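Local coordinates for protein ferric-chelate reductase (NAD(P)H) (Archaeoglobus fulgidus, PDB 1I0R) that catalyses the NAD(P)H-dependent reduction of siderophore-bound ferric iron, with FMN or FAD as cofactor, working as a homodimer built on six-stranded antiparallel beta-barrels, at residues Y14-E19 with V44-E49; R23-I28 with H53-E58; V102-Q107 with V112-V117; T31-T36 with H126-G131. All coordinates share one frame; numbering follows the deposited sequence. Where two conformers were deposited one is given.

Contacts 1, 3 and 4 are buried, while contact 2 is partly buried at one end of the barrel. Contacts 1 and 4 are alike in plan: each joins two barrel strands that flank a third, contact 1 facing inward across strand 23-37 and contact 4 facing outward across strand 40-47 toward the second subunit. Contact 2 seats helix 51-59 over strand 23-37, and contact 3 lays the short strand 103-105 against the outside of strand 109-122. Contacts 1 and 4 rest on branched aliphatic or aromatic side chains, contact 2 on one sulfur-methyl touch beside an FMN-binding glutamine, and contact 3 mixes methyls with a glutamate and carbonyl oxygens.

Contact 1. Residues Y14-E19 with V44-E49; sequences YIVTSE and VCLNKE
V16 straddles V44 and L46, offering one methyl to each. Its CG1 stands anti to the backbone N (chi1 176°) and heads for the isobutyl end of L46, meeting CD2 at 4.4 Å. The second branch, CG2, turns the other way and approaches CG1 of V44 at 4.2 Å. These meetings are methyl against methyl, and the CB atoms of all three residues point toward the opposing segment. The backbones keep their distance, with the CA atoms of V16 and V44 8.0 Å apart, because strand 23-37 lies between strands 14-20 and 40-47 in the sheet. V16 pairs through its backbone with Q27 of that middle strand. The side chains meet over its inner face, within the beta-barrel. F62 packs on V44, and H53 of helix 51-59 on L46. At the strand end N47 opens an Asx turn: its OD1 accepts from the backbone N of E49 at 2.7 Å, the donor lying in the carbonyl plane and the hydrogen bond nearly straight (N-H...O 167°). L46 belongs to the FMN-binding run C45-T52, which continues past the strand end. Purely aliphatic and without directional bonds, the contact depends on shape and exclusion of water.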
# COMPACT_ATOMS: atom_id res chain seq x y z
N TYR B 14 -5.91 9.15 -1.66
CA TYR B 14 -5.41 10.23 -0.81
C TYR B 14 -5.08 11.48 -1.58
O TYR B 14 -4.98 11.46 -2.80
CB TYR B 14 -4.09 9.79 -0.15
CG TYR B 14 -4.06 8.36 0.39
CD1 TYR B 14 -3.76 7.27 -0.43
CD2 TYR B 14 -4.39 8.12 1.71
CE1 TYR B 14 -3.79 5.96 0.08
CE2 TYR B 14 -4.43 6.82 2.22
CZ TYR B 14 -4.13 5.75 1.40
OH TYR B 14 -4.24 4.48 1.95
N ILE B 15 -4.94 12.57 -0.83
CA ILE B 15 -4.43 13.79 -1.40
C ILE B 15 -3.07 13.90 -0.71
O ILE B 15 -2.99 13.79 0.53
CB ILE B 15 -5.20 15.07 -0.97
CG1 ILE B 15 -6.69 14.98 -1.31
CG2 ILE B 15 -4.55 16.27 -1.69
CD1 ILE B 15 -7.45 16.28 -0.89
N VAL B 16 -2.01 14.07 -1.50
CA VAL B 16 -0.66 14.25 -0.93
C VAL B 16 -0.31 15.72 -1.17
O VAL B 16 -0.40 16.21 -2.31
CB VAL B 16 0.39 13.32 -1.60
CG1 VAL B 16 1.79 13.61 -1.06
CG2 VAL B 16 0.01 11.84 -1.32
N THR B 17 0.08 16.43 -0.11
CA THR B 17 0.37 17.86 -0.22
C THR B 17 1.77 18.27 0.20
O THR B 17 2.46 17.55 0.93
CB THR B 17 -0.63 18.67 0.63
OG1 THR B 17 -0.59 18.19 1.99
CG2 THR B 17 -2.05 18.53 0.09
N SER B 18 2.22 19.44 -0.28
CA SER B 18 3.52 19.94 0.11
C SER B 18 3.51 21.42 -0.22
O SER B 18 2.48 21.94 -0.64
CB SER B 18 4.65 19.24 -0.66
OG SER B 18 5.89 19.52 -0.06
N GLU B 19 4.62 22.10 0.00
CA GLU B 19 4.70 23.53 -0.29
C GLU B 19 6.12 23.84 -0.66
O GLU B 19 7.06 23.39 0.00
CB GLU B 19 4.29 24.34 0.94
CG GLU B 19 4.60 25.85 0.87
CD GLU B 19 6.09 26.14 0.97
OE1 GLU B 19 6.83 25.32 1.60
OE2 GLU B 19 6.53 27.19 0.44
N VAL B 44 5.28 7.65 0.40
CA VAL B 44 4.40 8.12 -0.67
C VAL B 44 5.22 8.01 -1.95
O VAL B 44 6.37 8.42 -1.97
CB VAL B 44 3.88 9.61 -0.49
CG1 VAL B 44 3.01 9.73 0.77
CG2 VAL B 44 5.03 10.57 -0.38
N CYS B 45 4.65 7.43 -3.00
CA CYS B 45 5.39 7.27 -4.25
C CYS B 45 4.78 8.23 -5.26
O CYS B 45 3.62 8.09 -5.62
CB CYS B 45 5.28 5.81 -4.72
SG CYS B 45 6.41 5.40 -6.06
N LEU B 46 5.58 9.21 -5.70
CA LEU B 46 5.14 10.26 -6.62
C LEU B 46 5.91 10.25 -7.94
O LEU B 46 7.11 10.04 -7.95
CB LEU B 46 5.35 11.62 -5.97
CG LEU B 46 4.75 11.72 -4.56
CD1 LEU B 46 5.16 13.06 -3.88
CD2 LEU B 46 3.23 11.63 -4.69
N ASN B 47 5.18 10.51 -9.03
CA ASN B 47 5.78 10.56 -10.36
C ASN B 47 6.66 11.81 -10.50
O ASN B 47 6.25 12.91 -10.12
CB ASN B 47 4.67 10.58 -11.40
CG ASN B 47 5.21 10.49 -12.82
OD1 ASN B 47 5.99 11.35 -13.25
ND2 ASN B 47 4.82 9.44 -13.53
N LYS B 48 7.86 11.62 -11.06
CA LYS B 48 8.83 12.70 -11.20
C LYS B 48 8.37 13.89 -12.02
O LYS B 48 8.93 14.99 -11.90
CB LYS B 48 10.13 12.17 -11.79
CG LYS B 48 10.94 11.36 -10.79
CD LYS B 48 12.21 10.82 -11.44
CE LYS B 48 13.01 10.04 -10.41
NZ LYS B 48 14.29 9.52 -10.97
N GLU B 49 7.34 13.69 -12.84
CA GLU B 49 6.83 14.77 -13.68
C GLU B 49 5.84 15.69 -12.98
O GLU B 49 5.49 16.75 -13.51
CB GLU B 49 6.19 14.18 -14.94
CG GLU B 49 7.15 13.33 -15.76
CD GLU B 49 6.51 12.75 -17.01
OE1 GLU B 49 5.48 12.04 -16.89
OE2 GLU B 49 7.05 13.00 -18.12

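Contact 2. Residues R23-I28 with H53-E58; sequences RKCGQI and HNAVKE
C25 leans on A55 with the whole of its short side chain. Starting at the base, CB of C25 lies 4.1 Å from CB of A55; one bond further, SG closes to 3.8 Å from that same methyl. The sulfur is placed there by a chi1 of -65°, which sets it beside the backbone N and opposite the carbonyl carbon. A55 comes down from the helix with its CB toward the strand, so a small methyl is all that separates the helix backbone from the thiol, and the CA atoms of C25 and A55 come to 7.0 Å. S18 and S20 of strand 14-20 also pack on A55. This is a helix laid over one end of an antiparallel beta-barrel, the fold of the flavin reductase-like domain: helix 51-59 follows strand 40-47 and sits over strands 14-20 and 23-37, with V56 turned to L46 and F129. Two residues along the strand, the FMN-binding Q27 carries its amide in front of the first helical turn. OE1 takes a hydrogen bond from ND2 of N50, itself an FMN-binding residue. NE2 turns back to its own strand and donates to O of I28 at 3.1 Å, nearly straight at 164° but reaching that oxygen from above the carbonyl plane. Both ends of the amide are engaged, which should hold its rotation, and its OE1 stays 4.4 Å from the backbone N of H53.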
# COMPACT_ATOMS: atom_id res chain seq x y z
N ARG B 23 4.48 28.28 -2.44
CA ARG B 23 3.38 27.80 -3.27
C ARG B 23 2.90 26.43 -2.81
O ARG B 23 3.69 25.49 -2.77
CB ARG B 23 3.82 27.71 -4.73
CG ARG B 23 2.74 27.19 -5.66
CD ARG B 23 3.16 27.30 -7.12
NE ARG B 23 3.38 28.68 -7.54
CZ ARG B 23 4.50 29.38 -7.32
NH1 ARG B 23 5.53 28.82 -6.68
NH2 ARG B 23 4.60 30.63 -7.75
N LYS B 24 1.62 26.34 -2.46
CA LYS B 24 1.02 25.08 -2.02
C LYS B 24 0.85 24.16 -3.22
O LYS B 24 0.54 24.62 -4.32
CB LYS B 24 -0.37 25.33 -1.40
CG LYS B 24 -0.36 26.21 -0.13
CD LYS B 24 -1.74 26.33 0.52
CE LYS B 24 -2.78 27.03 -0.38
NZ LYS B 24 -2.43 28.44 -0.69
N CYS B 25 1.07 22.86 -3.00
CA CYS B 25 0.92 21.86 -4.06
C CYS B 25 0.16 20.67 -3.51
O CYS B 25 0.15 20.42 -2.31
CB CYS B 25 2.27 21.36 -4.55
SG CYS B 25 3.35 22.56 -5.38
N GLY B 26 -0.51 19.94 -4.40
CA GLY B 26 -1.24 18.76 -3.94
C GLY B 26 -1.62 17.91 -5.12
O GLY B 26 -1.84 18.42 -6.21
N GLN B 27 -1.69 16.60 -4.92
CA GLN B 27 -2.09 15.70 -6.00
C GLN B 27 -2.80 14.49 -5.41
O GLN B 27 -2.61 14.16 -4.23
CB GLN B 27 -0.87 15.19 -6.78
CG GLN B 27 -0.01 14.22 -5.99
CD GLN B 27 0.96 13.42 -6.85
OE1 GLN B 27 2.07 13.88 -7.15
NE2 GLN B 27 0.56 12.21 -7.24
N ILE B 28 -3.66 13.87 -6.20
CA ILE B 28 -4.32 12.65 -5.74
C ILE B 28 -3.29 11.55 -5.91
O ILE B 28 -2.49 11.55 -6.85
CB ILE B 28 -5.55 12.30 -6.62
CG1 ILE B 28 -6.68 13.30 -6.37
CG2 ILE B 28 -6.04 10.88 -6.29
CD1 ILE B 28 -7.11 13.42 -4.90
N HIS B 53 5.69 16.25 -6.60
CA HIS B 53 6.94 15.51 -6.44
C HIS B 53 8.08 16.52 -6.19
O HIS B 53 8.86 16.39 -5.24
CB HIS B 53 7.25 14.69 -7.71
CG HIS B 53 8.68 14.22 -7.80
ND1 HIS B 53 9.09 12.97 -7.38
CD2 HIS B 53 9.80 14.87 -8.21
CE1 HIS B 53 10.40 12.87 -7.53
NE2 HIS B 53 10.85 14.01 -8.03
N ASN B 54 8.17 17.53 -7.04
CA ASN B 54 9.23 18.50 -6.89
C ASN B 54 9.13 19.32 -5.61
O ASN B 54 10.16 19.67 -5.04
CB ASN B 54 9.29 19.41 -8.13
CG ASN B 54 9.45 18.62 -9.42
OD1 ASN B 54 10.11 17.57 -9.45
ND2 ASN B 54 8.85 19.12 -10.51
N ALA B 55 7.91 19.59 -5.15
CA ALA B 55 7.71 20.35 -3.91
C ALA B 55 8.20 19.53 -2.72
O ALA B 55 8.82 20.04 -1.80
CB ALA B 55 6.24 20.72 -3.72
N VAL B 56 7.93 18.22 -2.75
CA VAL B 56 8.38 17.39 -1.66
C VAL B 56 9.89 17.28 -1.74
O VAL B 56 10.57 17.30 -0.72
CB VAL B 56 7.74 15.98 -1.73
CG1 VAL B 56 8.30 15.09 -0.60
CG2 VAL B 56 6.24 16.10 -1.58
N LYS B 57 10.43 17.18 -2.94
CA LYS B 57 11.87 17.07 -3.09
C LYS B 57 12.60 18.28 -2.51
O LYS B 57 13.61 18.15 -1.83
CB LYS B 57 12.25 16.88 -4.56
CG LYS B 57 13.72 16.50 -4.73
CD LYS B 57 14.06 16.07 -6.15
CE LYS B 57 15.45 15.42 -6.19
NZ LYS B 57 15.57 14.21 -5.29
N GLU B 58 12.06 19.47 -2.75
CA GLU B 58 12.67 20.71 -2.26
C GLU B 58 12.43 21.01 -0.78
O GLU B 58 13.37 21.37 -0.06
CB GLU B 58 12.16 21.89 -3.10
CG GLU B 58 12.51 21.79 -4.56
CD GLU B 58 11.90 22.92 -5.37
OE1 GLU B 58 12.29 24.09 -5.13
OE2 GLU B 58 11.02 22.65 -6.22

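Contact 3. Residues V102-Q107 with V112-V117; sequences VPLVTQ and VIEAKV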
# COMPACT_ATOMS: atom_id res chain seq x y z
N VAL B 102 3.60 22.39 5.55
CA VAL B 102 2.73 21.88 4.49
C VAL B 102 1.25 22.14 4.75
O VAL B 102 0.81 22.23 5.90
CB VAL B 102 2.92 20.36 4.28
CG1 VAL B 102 4.40 20.05 4.11
CG2 VAL B 102 2.34 19.60 5.44
N PRO B 103 0.46 22.30 3.68
CA PRO B 103 -0.97 22.53 3.86
C PRO B 103 -1.63 21.17 4.11
O PRO B 103 -1.47 20.24 3.31
CB PRO B 103 -1.39 23.14 2.52
CG PRO B 103 -0.50 22.49 1.56
CD PRO B 103 0.84 22.45 2.26
N LEU B 104 -2.35 21.03 5.22
CA LEU B 104 -3.04 19.78 5.53
C LEU B 104 -4.50 19.96 5.17
O LEU B 104 -5.23 20.71 5.85
CB LEU B 104 -2.91 19.45 7.02
CG LEU B 104 -1.45 19.34 7.46
CD1 LEU B 104 -1.33 19.50 8.98
CD2 LEU B 104 -0.91 17.97 6.97
N VAL B 105 -4.94 19.30 4.09
CA VAL B 105 -6.32 19.42 3.64
C VAL B 105 -7.25 18.59 4.53
O VAL B 105 -7.12 17.36 4.61
CB VAL B 105 -6.48 18.97 2.17
CG1 VAL B 105 -7.95 19.02 1.76
CG2 VAL B 105 -5.67 19.88 1.26
N THR B 106 -8.20 19.26 5.19
CA THR B 106 -9.12 18.58 6.09
C THR B 106 -10.47 18.29 5.47
O THR B 106 -11.21 17.43 5.97
CB THR B 106 -9.32 19.39 7.38
OG1 THR B 106 -9.68 20.73 7.03
CG2 THR B 106 -8.03 19.43 8.19
N GLN B 107 -10.77 18.98 4.38
CA GLN B 107 -12.06 18.76 3.71
C GLN B 107 -12.15 17.35 3.14
O GLN B 107 -11.25 16.91 2.43
CB GLN B 107 -12.26 19.77 2.59
CG GLN B 107 -13.74 19.95 2.23
CD GLN B 107 -13.95 21.07 1.23
OE1 GLN B 107 -13.16 22.02 1.18
NE2 GLN B 107 -15.01 20.97 0.43
N VAL B 112 -5.70 13.06 8.74
CA VAL B 112 -4.58 13.76 8.12
C VAL B 112 -3.30 13.38 8.85
O VAL B 112 -3.31 13.14 10.06
CB VAL B 112 -4.74 15.31 8.13
CG1 VAL B 112 -5.83 15.71 7.16
CG2 VAL B 112 -5.05 15.83 9.54
N ILE B 113 -2.21 13.29 8.09
CA ILE B 113 -0.92 12.93 8.63
C ILE B 113 0.09 13.92 8.08
O ILE B 113 0.01 14.31 6.92
CB ILE B 113 -0.53 11.50 8.15
CG1 ILE B 113 -1.58 10.51 8.64
CG2 ILE B 113 0.87 11.14 8.59
CD1 ILE B 113 -1.47 9.13 7.98
N GLU B 114 1.03 14.33 8.94
CA GLU B 114 2.08 15.25 8.54
C GLU B 114 3.40 14.50 8.72
O GLU B 114 3.58 13.81 9.73
CB GLU B 114 2.01 16.50 9.43
CG GLU B 114 3.05 17.55 9.14
CD GLU B 114 2.84 18.80 9.99
OE1 GLU B 114 2.17 18.71 11.05
OE2 GLU B 114 3.35 19.86 9.59
N ALA B 115 4.31 14.62 7.75
CA ALA B 115 5.59 13.90 7.84
C ALA B 115 6.80 14.69 7.33
O ALA B 115 6.67 15.54 6.45
CB ALA B 115 5.48 12.55 7.05
N LYS B 116 7.98 14.43 7.91
CA LYS B 116 9.20 15.06 7.43
C LYS B 116 9.98 13.95 6.70
O LYS B 116 10.08 12.83 7.22
CB LYS B 116 10.07 15.65 8.56
CG LYS B 116 10.63 14.62 9.54
CD LYS B 116 11.67 15.23 10.48
CE LYS B 116 12.43 14.11 11.23
NZ LYS B 116 13.44 14.63 12.22
N VAL B 117 10.47 14.25 5.50
CA VAL B 117 11.22 13.27 4.70
C VAL B 117 12.55 12.91 5.33
O VAL B 117 13.38 13.79 5.63
CB VAL B 117 11.49 13.79 3.26
CG1 VAL B 117 12.36 12.74 2.48
CG2 VAL B 117 10.16 14.05 2.54
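L104 and E114 cross almost at right angles, and the leucine divides its methyls between two parts of the glutamate. CD2 settles over the base of E114, 4.1 Å from its CB and 3.8 Å from the carbonyl O of I113, while CD1 comes to 4.1 Å from OE1 of the carboxylate. V102 reaches the other oxygen, its CG2 lying 4.3 Å from OE2 of E114. At the far end V112 pushes CG1 against the carbonyl O of V105 at 3.3 Å, a close approach of methyl to oxygen, and the same methyl brushes CG2 of T106. Strand 103-105 runs nearly antiparallel to strand 112-117, at 160°, but the axes lie 7.6 Å apart and side chains bridge the gap, to each other and to backbone carbonyls. Strand 103-105 pairs instead with strand 95-97, and the two form a small ribbon packed on the outside of the six-stranded barrel, while I113 points away from it. The next shell holds these groups in place. E114 stands fully extended, CG opposite the backbone N (chi1 179°), which carries its carboxylate out to T100, whose OG1 is hydrogen-bonded to OE2. S65 gives its hydroxyl to the carbonyl O of V105, and OG1 of T106 is tied to E94. V105 turns its own side chain from V112 toward I15 and T17, and the carbonyl O of P103 receives OG1 of T17.

Contact 4. Residues T31-T36 with H126-G131; sequences TVFQLT and HTLFVG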
# COMPACT_ATOMS: atom_id res chain seq x y z
N THR B 31 -0.77 5.51 -3.83
CA THR B 31 0.36 4.77 -3.25
C THR B 31 0.95 5.43 -2.01
O THR B 31 1.97 6.15 -2.07
CB THR B 31 1.42 4.53 -4.34
OG1 THR B 31 0.79 3.84 -5.45
CG2 THR B 31 2.56 3.64 -3.83
N VAL B 32 0.28 5.19 -0.89
CA VAL B 32 0.64 5.71 0.42
C VAL B 32 0.51 4.54 1.38
O VAL B 32 -0.52 3.86 1.41
CB VAL B 32 -0.33 6.81 0.88
CG1 VAL B 32 -0.02 7.23 2.31
CG2 VAL B 32 -0.25 8.01 -0.09
N PHE B 33 1.56 4.29 2.14
CA PHE B 33 1.56 3.17 3.06
C PHE B 33 2.50 3.36 4.23
O PHE B 33 3.53 4.01 4.11
CB PHE B 33 1.86 1.85 2.30
CG PHE B 33 3.11 1.86 1.45
CD1 PHE B 33 4.26 1.24 1.89
CD2 PHE B 33 3.09 2.37 0.15
CE1 PHE B 33 5.39 1.10 1.05
CE2 PHE B 33 4.20 2.24 -0.70
CZ PHE B 33 5.35 1.60 -0.24
N GLN B 34 2.13 2.81 5.37
CA GLN B 34 3.00 2.87 6.54
C GLN B 34 4.09 1.80 6.37
O GLN B 34 3.78 0.66 6.04
CB GLN B 34 2.19 2.58 7.82
CG GLN B 34 3.05 2.61 9.10
CD GLN B 34 2.22 2.51 10.37
OE1 GLN B 34 0.98 2.46 10.33
NE2 GLN B 34 2.91 2.48 11.52
N LEU B 35 5.33 2.16 6.64
CA LEU B 35 6.43 1.19 6.50
C LEU B 35 6.88 0.57 7.81
O LEU B 35 7.19 -0.63 7.87
CB LEU B 35 7.65 1.86 5.86
CG LEU B 35 7.40 2.38 4.44
CD1 LEU B 35 8.73 2.51 3.73
CD2 LEU B 35 6.55 1.38 3.68
N THR B 36 6.91 1.40 8.86
CA THR B 36 7.40 0.97 10.17
C THR B 36 6.57 1.58 11.31
O THR B 36 5.84 2.56 11.09
CB THR B 36 8.88 1.43 10.38
OG1 THR B 36 8.95 2.86 10.41
CG2 THR B 36 9.78 0.95 9.21
N HIS B 126 9.59 7.34 -10.82
CA HIS B 126 9.01 7.88 -9.59
C HIS B 126 10.04 7.91 -8.48
O HIS B 126 11.10 7.28 -8.57
CB HIS B 126 7.88 6.96 -9.08
CG HIS B 126 6.71 6.83 -9.99
ND1 HIS B 126 5.42 7.11 -9.59
CD2 HIS B 126 6.63 6.40 -11.28
CE1 HIS B 126 4.59 6.85 -10.59
NE2 HIS B 126 5.30 6.42 -11.62
N THR B 127 9.70 8.62 -7.41
CA THR B 127 10.53 8.65 -6.22
C THR B 127 9.63 8.19 -5.06
O THR B 127 8.48 8.64 -4.96
CB THR B 127 11.06 10.06 -5.85
OG1 THR B 127 11.87 10.56 -6.92
CG2 THR B 127 11.91 10.00 -4.58
N LEU B 128 10.13 7.26 -4.24
CA LEU B 128 9.38 6.85 -3.07
C LEU B 128 9.96 7.68 -1.92
O LEU B 128 11.15 7.56 -1.58
CB LEU B 128 9.55 5.35 -2.80
CG LEU B 128 8.67 4.78 -1.68
CD1 LEU B 128 7.25 4.71 -2.10
CD2 LEU B 128 9.13 3.40 -1.32
N PHE B 129 9.15 8.55 -1.32
CA PHE B 129 9.62 9.38 -0.22
C PHE B 129 9.27 8.71 1.08
O PHE B 129 8.13 8.30 1.25
CB PHE B 129 8.96 10.78 -0.25
CG PHE B 129 9.33 11.60 -1.46
CD1 PHE B 129 8.51 11.61 -2.59
CD2 PHE B 129 10.50 12.34 -1.45
CE1 PHE B 129 8.87 12.36 -3.73
CE2 PHE B 129 10.87 13.10 -2.58
CZ PHE B 129 10.06 13.11 -3.71
N VAL B 130 10.24 8.56 1.97
CA VAL B 130 9.97 7.96 3.27
C VAL B 130 9.92 9.09 4.29
O VAL B 130 10.90 9.81 4.49
CB VAL B 130 11.07 6.97 3.67
CG1 VAL B 130 10.74 6.35 5.06
CG2 VAL B 130 11.15 5.85 2.62
N GLY B 131 8.76 9.26 4.91
CA GLY B 131 8.65 10.32 5.89
C GLY B 131 8.41 9.85 7.30
O GLY B 131 7.70 8.87 7.55
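This is a buried apolar contact on the outer face of the barrel, between strands 23-37 and 126-138, which flank strand 40-47 and meet over it. F33 and L128 make the first half. F33 has two deposited conformers; in the one described, the two side chains cross roughly at right angles and CD1 of L128 comes obliquely to the outer end of the ring, 4.1 Å from CZ and 4.2 Å from CE2 of F33. The leucine swings CG opposite its own N (chi1 -173°), bringing CD1 over to the ring. In the second half, CD1 of L35 meets CG2 of V130 at 4.3 Å, methyl to methyl. The middle strand supplies the spacing: F33 and T31 pair through their backbones with A43 and C45, and the backbone N of F129 bonds to O of V44 on its other edge. C45, an FMN-binding residue, packs on L128. Q34 runs out extended, and NE2 donates to O of T36 at 3.0 Å, from well above the carbonyl plane. The second subunit lies against this face: its L128 packs on L128, its Y11 bonds to the backbone N of Q34, and, for the conformer described, its F33 stacks on F33. The contact thus belongs to the homodimer interface of a flavin reductase-like barrel, with FMN-binding T31 and NADP-binding H126 at its edge.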